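Cell division control protein 45 cdc45 putative (PDB 6CC2) probably serves as the Cdc45 component of the replicative CMG helicase, helping to unwind DNA at replication forks. Local coordinates at residues A[257-262]-A[272-277]; A[297-302]-A[319-324]. All blocks are in the same frame, centred on the assembly; numbering follows the deposited sequence.

Interaction 1: A[257-262]-A[272-277]; sequences CQLMLL and FHTREI
The hydroxyl of Thr274, not a backbone carbonyl, receives the main-chain N-H of Met260: N to OG1 is 3.0 Å and the bond is nearly straight, 162° at the hydrogen. Thr274 holds the N-cap position of helix 275-281, yet its side chain makes no capping bond. With OG1 opposite its own carbonyl carbon (chi1 -60°), the hydroxyl faces the loop that follows strand 251-257, and it also bonds to the carbonyl of Ser270 one turn back in helix 267-273. The peptide it grips lies in a type II turn from Leu259 to Leu262, closed by Leu262 N to Leu259 O at 3.3 Å. Leu259 crosses Thr274 at about a right angle; its CD2 lies 3.6 Å from Thr274 OG1 and 4.1 Å from Ile277 CG1, a branched apolar pair suited to this buried side. The side chain of selenomethionine Met260 runs past Thr274, its CB 3.8 Å from OG1. Threonine suits the joint between the two helices because its methyl packs against Leu259 while its hydroxyl meets two backbone groups. Ser270 OG holds Met260 O as well. Since Thr274 OG1 accepts the Met260 N-H, its own hydrogen is left for Ser270 O, which probably fixes the hydroxyl's rotation.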
loop_
_atom_site.group_PDB
_atom_site.type_symbol
_atom_site.label_atom_id
_atom_site.label_comp_id
_atom_site.label_asym_id
_atom_site.label_seq_id
_atom_site.Cartn_x
_atom_site.Cartn_y
_atom_site.Cartn_z
ATOM N N CYS A 257 16.897 9.762 -6.311
ATOM C CA CYS A 257 16.426 10.638 -5.230
ATOM C C CYS A 257 14.926 10.434 -5.069
ATOM O O CYS A 257 14.136 10.837 -5.930
ATOM C CB CYS A 257 16.764 12.092 -5.552
ATOM S SG CYS A 257 16.297 13.226 -4.236
ATOM N N GLN A 258 14.523 9.807 -3.971
ATOM C CA GLN A 258 13.178 9.226 -3.889
ATOM C C GLN A 258 12.148 10.248 -3.399
ATOM O O GLN A 258 11.446 10.050 -2.413
ATOM C CB GLN A 258 13.192 7.998 -2.986
ATOM C CG GLN A 258 14.096 6.887 -3.501
ATOM C CD GLN A 258 13.698 6.407 -4.873
ATOM O OE1 GLN A 258 12.606 6.720 -5.375
ATOM N NE2 GLN A 258 14.558 5.627 -5.495
ATOM N N LEU A 259 12.070 11.356 -4.112
ATOM C CA LEU A 259 10.950 12.288 -3.937
ATOM C C LEU A 259 9.784 11.790 -4.783
ATOM O O LEU A 259 9.969 11.340 -5.921
ATOM C CB LEU A 259 11.342 13.700 -4.347
ATOM C CG LEU A 259 12.438 14.361 -3.512
ATOM C CD1 LEU A 259 12.756 15.727 -4.100
ATOM C CD2 LEU A 259 12.005 14.495 -2.048
HETATM N N MSE A 260 8.595 11.837 -4.210
HETATM C CA MSE A 260 7.418 11.226 -4.833
HETATM C C MSE A 260 7.124 11.751 -6.220
HETATM O O MSE A 260 6.843 12.958 -6.401
HETATM C CB MSE A 260 6.169 11.486 -3.922
HETATM C CG MSE A 260 4.881 11.055 -4.574
HETATM SE SE MSE A 260 3.368 11.288 -3.334
HETATM C CE MSE A 260 3.595 13.089 -2.787
ATOM N N LEU A 261 7.195 10.862 -7.215
ATOM C CA LEU A 261 6.834 11.148 -8.596
ATOM C C LEU A 261 7.586 12.342 -9.188
ATOM O O LEU A 261 7.096 12.986 -10.105
ATOM C CB LEU A 261 5.317 11.363 -8.724
ATOM C CG LEU A 261 4.490 10.097 -8.522
ATOM C CD1 LEU A 261 2.999 10.447 -8.607
ATOM C CD2 LEU A 261 4.821 9.042 -9.549
ATOM N N LEU A 262 8.798 12.607 -8.692
ATOM C CA LEU A 262 9.559 13.776 -9.119
ATOM C C LEU A 262 9.628 13.907 -10.643
ATOM O O LEU A 262 9.362 14.974 -11.190
ATOM C CB LEU A 262 10.959 13.702 -8.518
ATOM C CG LEU A 262 11.959 14.819 -8.879
ATOM C CD1 LEU A 262 11.440 16.158 -8.397
ATOM C CD2 LEU A 262 13.344 14.535 -8.321
ATOM N N PHE A 272 7.538 19.178 -1.643
ATOM C CA PHE A 272 6.600 19.585 -0.592
ATOM C C PHE A 272 5.682 18.443 -0.177
ATOM O O PHE A 272 5.222 18.417 0.966
ATOM C CB PHE A 272 5.777 20.782 -1.072
ATOM C CG PHE A 272 5.010 21.477 0.037
ATOM C CD1 PHE A 272 5.635 22.396 0.852
ATOM C CD2 PHE A 272 3.683 21.189 0.247
ATOM C CE1 PHE A 272 4.943 23.027 1.858
ATOM C CE2 PHE A 272 2.973 21.820 1.269
ATOM C CZ PHE A 272 3.613 22.735 2.067
ATOM N N HIS A 273 5.410 17.493 -1.057
ATOM C CA HIS A 273 4.462 16.414 -0.779
ATOM C C HIS A 273 5.115 15.080 -0.436
ATOM O O HIS A 273 4.403 14.089 -0.244
ATOM C CB HIS A 273 3.521 16.254 -1.965
ATOM C CG HIS A 273 2.623 17.434 -2.157
ATOM N ND1 HIS A 273 3.017 18.568 -2.842
ATOM C CD2 HIS A 273 1.358 17.680 -1.722
ATOM C CE1 HIS A 273 2.035 19.452 -2.826
ATOM N NE2 HIS A 273 1.023 18.945 -2.147
ATOM N N THR A 274 6.437 15.021 -0.354
ATOM C CA THR A 274 7.134 13.819 0.102
ATOM C C THR A 274 7.141 13.850 1.636
ATOM O O THR A 274 7.828 14.655 2.257
ATOM C CB THR A 274 8.538 13.752 -0.477
ATOM O OG1 THR A 274 8.449 13.738 -1.924
ATOM C CG2 THR A 274 9.252 12.496 -0.010
ATOM N N ARG A 275 6.347 12.958 2.241
ATOM C CA ARG A 275 5.925 13.152 3.609
ATOM C C ARG A 275 7.077 13.122 4.597
ATOM O O ARG A 275 7.114 13.937 5.526
ATOM C CB ARG A 275 4.865 12.108 3.976
ATOM C CG ARG A 275 3.662 12.236 3.086
ATOM C CD ARG A 275 2.566 11.233 3.392
ATOM N NE ARG A 275 1.541 11.309 2.359
ATOM C CZ ARG A 275 0.467 10.525 2.300
ATOM N NH1 ARG A 275 0.268 9.590 3.228
ATOM N NH2 ARG A 275 -0.394 10.664 1.301
ATOM N N GLU A 276 7.978 12.153 4.466
ATOM C CA GLU A 276 9.050 12.052 5.455
ATOM C C GLU A 276 9.996 13.235 5.345
ATOM O O GLU A 276 10.488 13.740 6.353
ATOM C CB GLU A 276 9.832 10.743 5.273
ATOM C CG GLU A 276 11.039 10.641 6.224
ATOM C CD GLU A 276 11.746 9.295 6.163
ATOM O OE1 GLU A 276 11.059 8.256 6.049
ATOM O OE2 GLU A 276 12.994 9.279 6.227
ATOM N N ILE A 277 10.221 13.710 4.119
ATOM C CA ILE A 277 11.146 14.831 3.917
ATOM C C ILE A 277 10.514 16.125 4.379
ATOM O O ILE A 277 11.126 16.913 5.104
ATOM C CB ILE A 277 11.551 14.889 2.426
ATOM C CG1 ILE A 277 12.052 13.532 1.965
ATOM C CG2 ILE A 277 12.581 15.955 2.190
ATOM C CD1 ILE A 277 13.164 12.936 2.796
#

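Interaction 2: A[297-302]-A[319-324]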
loop_
_atom_site.group_PDB
_atom_site.type_symbol
_atom_site.label_atom_id
_atom_site.label_comp_id
_atom_site.label_asym_id
_atom_site.label_seq_id
_atom_site.Cartn_x
_atom_site.Cartn_y
_atom_site.Cartn_z
ATOM N N ALA A 297 15.018 29.044 -2.388
ATOM C CA ALA A 297 15.972 30.111 -2.674
ATOM C C ALA A 297 17.366 29.761 -2.168
ATOM O O ALA A 297 18.367 30.118 -2.806
ATOM C CB ALA A 297 15.485 31.419 -2.063
ATOM N N ASP A 298 17.453 29.067 -1.035
ATOM C CA ASP A 298 18.743 28.638 -0.518
ATOM C C ASP A 298 19.470 27.717 -1.489
ATOM O O ASP A 298 20.704 27.660 -1.478
ATOM C CB ASP A 298 18.557 27.917 0.822
ATOM C CG ASP A 298 19.872 27.702 1.554
ATOM O OD1 ASP A 298 20.297 28.620 2.287
ATOM O OD2 ASP A 298 20.484 26.622 1.396
HETATM N N MSE A 299 18.731 26.973 -2.307
HETATM C CA MSE A 299 19.346 26.084 -3.286
HETATM C C MSE A 299 19.825 26.848 -4.518
HETATM O O MSE A 299 20.522 26.294 -5.374
HETATM C CB MSE A 299 18.362 24.990 -3.705
HETATM C CG MSE A 299 17.979 24.084 -2.574
HETATM SE SE MSE A 299 16.931 22.566 -3.213
HETATM C CE MSE A 299 15.436 23.505 -3.903
ATOM N N GLY A 300 19.455 28.124 -4.592
ATOM C CA GLY A 300 19.776 28.936 -5.747
ATOM C C GLY A 300 18.937 28.643 -6.960
ATOM O O GLY A 300 19.374 28.901 -8.088
ATOM N N ILE A 301 17.735 28.114 -6.769
ATOM C CA ILE A 301 16.842 27.764 -7.867
ATOM C C ILE A 301 15.673 28.743 -7.869
ATOM O O ILE A 301 14.931 28.811 -6.881
ATOM C CB ILE A 301 16.342 26.320 -7.740
ATOM C CG1 ILE A 301 17.528 25.350 -7.733
ATOM C CG2 ILE A 301 15.369 25.984 -8.862
ATOM C CD1 ILE A 301 17.153 23.920 -7.382
ATOM N N PRO A 302 15.448 29.487 -8.947
ATOM C CA PRO A 302 14.271 30.365 -8.989
ATOM C C PRO A 302 12.975 29.562 -9.029
ATOM O O PRO A 302 12.928 28.420 -9.489
ATOM C CB PRO A 302 14.471 31.186 -10.274
ATOM C CG PRO A 302 15.368 30.358 -11.125
ATOM C CD PRO A 302 16.260 29.574 -10.175
ATOM N N ASN A 319 21.308 19.722 -11.161
ATOM C CA ASN A 319 22.593 19.499 -10.492
ATOM C C ASN A 319 22.655 20.278 -9.182
ATOM O O ASN A 319 23.122 19.754 -8.163
ATOM C CB ASN A 319 23.755 19.897 -11.398
ATOM C CG ASN A 319 23.913 18.982 -12.614
ATOM O OD1 ASN A 319 23.472 17.841 -12.613
ATOM N ND2 ASN A 319 24.546 19.494 -13.651
ATOM N N LYS A 320 22.165 21.523 -9.183
ATOM C CA LYS A 320 22.119 22.312 -7.952
ATOM C C LYS A 320 21.236 21.647 -6.909
ATOM O O LYS A 320 21.598 21.562 -5.728
ATOM C CB LYS A 320 21.606 23.733 -8.231
ATOM C CG LYS A 320 22.653 24.700 -8.737
ATOM C CD LYS A 320 22.021 26.062 -9.094
ATOM C CE LYS A 320 22.814 27.226 -8.522
ATOM N NZ LYS A 320 22.666 28.434 -9.354
ATOM N N PHE A 321 20.054 21.190 -7.326
ATOM C CA PHE A 321 19.121 20.536 -6.408
ATOM C C PHE A 321 19.746 19.290 -5.794
ATOM O O PHE A 321 19.724 19.105 -4.571
ATOM C CB PHE A 321 17.835 20.210 -7.168
ATOM C CG PHE A 321 17.072 19.042 -6.614
ATOM C CD1 PHE A 321 16.449 19.114 -5.387
ATOM C CD2 PHE A 321 16.976 17.864 -7.346
ATOM C CE1 PHE A 321 15.740 18.022 -4.890
ATOM C CE2 PHE A 321 16.279 16.775 -6.854
ATOM C CZ PHE A 321 15.662 16.858 -5.622
ATOM N N LEU A 322 20.340 18.436 -6.622
ATOM C CA LEU A 322 20.930 17.204 -6.115
ATOM C C LEU A 322 22.040 17.492 -5.111
ATOM O O LEU A 322 22.112 16.866 -4.047
ATOM C CB LEU A 322 21.474 16.373 -7.276
ATOM C CG LEU A 322 22.408 15.212 -6.935
ATOM C CD1 LEU A 322 21.729 14.202 -6.025
ATOM C CD2 LEU A 322 22.910 14.533 -8.211
ATOM N N LEU A 323 22.928 18.426 -5.434
ATOM C CA LEU A 323 24.035 18.710 -4.525
ATOM C C LEU A 323 23.527 19.291 -3.213
ATOM O O LEU A 323 24.002 18.913 -2.136
ATOM C CB LEU A 323 25.012 19.671 -5.185
ATOM C CG LEU A 323 26.253 20.035 -4.362
ATOM C CD1 LEU A 323 26.998 18.774 -3.955
ATOM C CD2 LEU A 323 27.173 20.975 -5.143
ATOM N N LYS A 324 22.568 20.215 -3.283
ATOM C CA LYS A 324 22.018 20.810 -2.075
ATOM C C LYS A 324 21.289 19.776 -1.229
ATOM O O LYS A 324 21.440 19.764 0.002
ATOM C CB LYS A 324 21.083 21.962 -2.450
ATOM C CG LYS A 324 21.822 23.233 -2.913
ATOM C CD LYS A 324 22.634 23.813 -1.780
ATOM C CE LYS A 324 22.873 25.314 -1.962
ATOM N NZ LYS A 324 23.629 25.882 -0.829
#
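OD2 of Asp298 draws two groups from helix 315-331: the hydroxyl of Tyr328, by a hydrogen bond, and the ammonium of Lys324, by a long salt bridge with OD2 3.9 Å from NZ. The acid stands near the C-terminal end of helix 288-298, which a Schellman motif closes at Gly300; the positive phi there (75°) is easy for glycine, and its amide bonds back to Ala297 O at 2.9 Å. Lys324, bent at chi2 (-65°), runs along this helix end, its CB 3.8 Å from Met299 CG as the two chains slide past each other in opposite directions. Its long aliphatic part can therefore cover Met299 while the charged end stays near the acid. Below this rim the contact is apolar. Selenomethionine Met299 lies beside Phe321 and meets the ring at its edge, a Met-aromatic contact with SE 88° off the ring normal. Ile301 reaches the same residue with its CD1, 3.8 Å from Phe321 CB. The aliphatic chain of the exposed Lys320 lies over the carbonyls of Met299 and Gly300, its CD 4.0 Å from each O; its NZ is 3.6 Å from Gly300 O, too long to count as a hydrogen bond.

The two contacts meet at Phe321: its CZ lies 3.5 Å from Leu259 CD1 of interaction 1, and Leu262 and Cys257 also touch the ring. The apolar side of helix 315-331 is therefore shared, with interaction 2 on one part of Phe321 and the 257-262 loop on another. Both are partly buried. The centre of interaction 1 lies about 16 Å from the centre of the chain; none of its touching residues is exposed, and one hydrogen bond joins its segments. The centre of interaction 2 lies about 32 Å out from that same point; exposed Asp298 and Lys320 rim its buried apolar residues, and a long salt bridge, without any hydrogen bond, links its segments. In sequence they come in series, helix 275-281 leading on to helix 288-298.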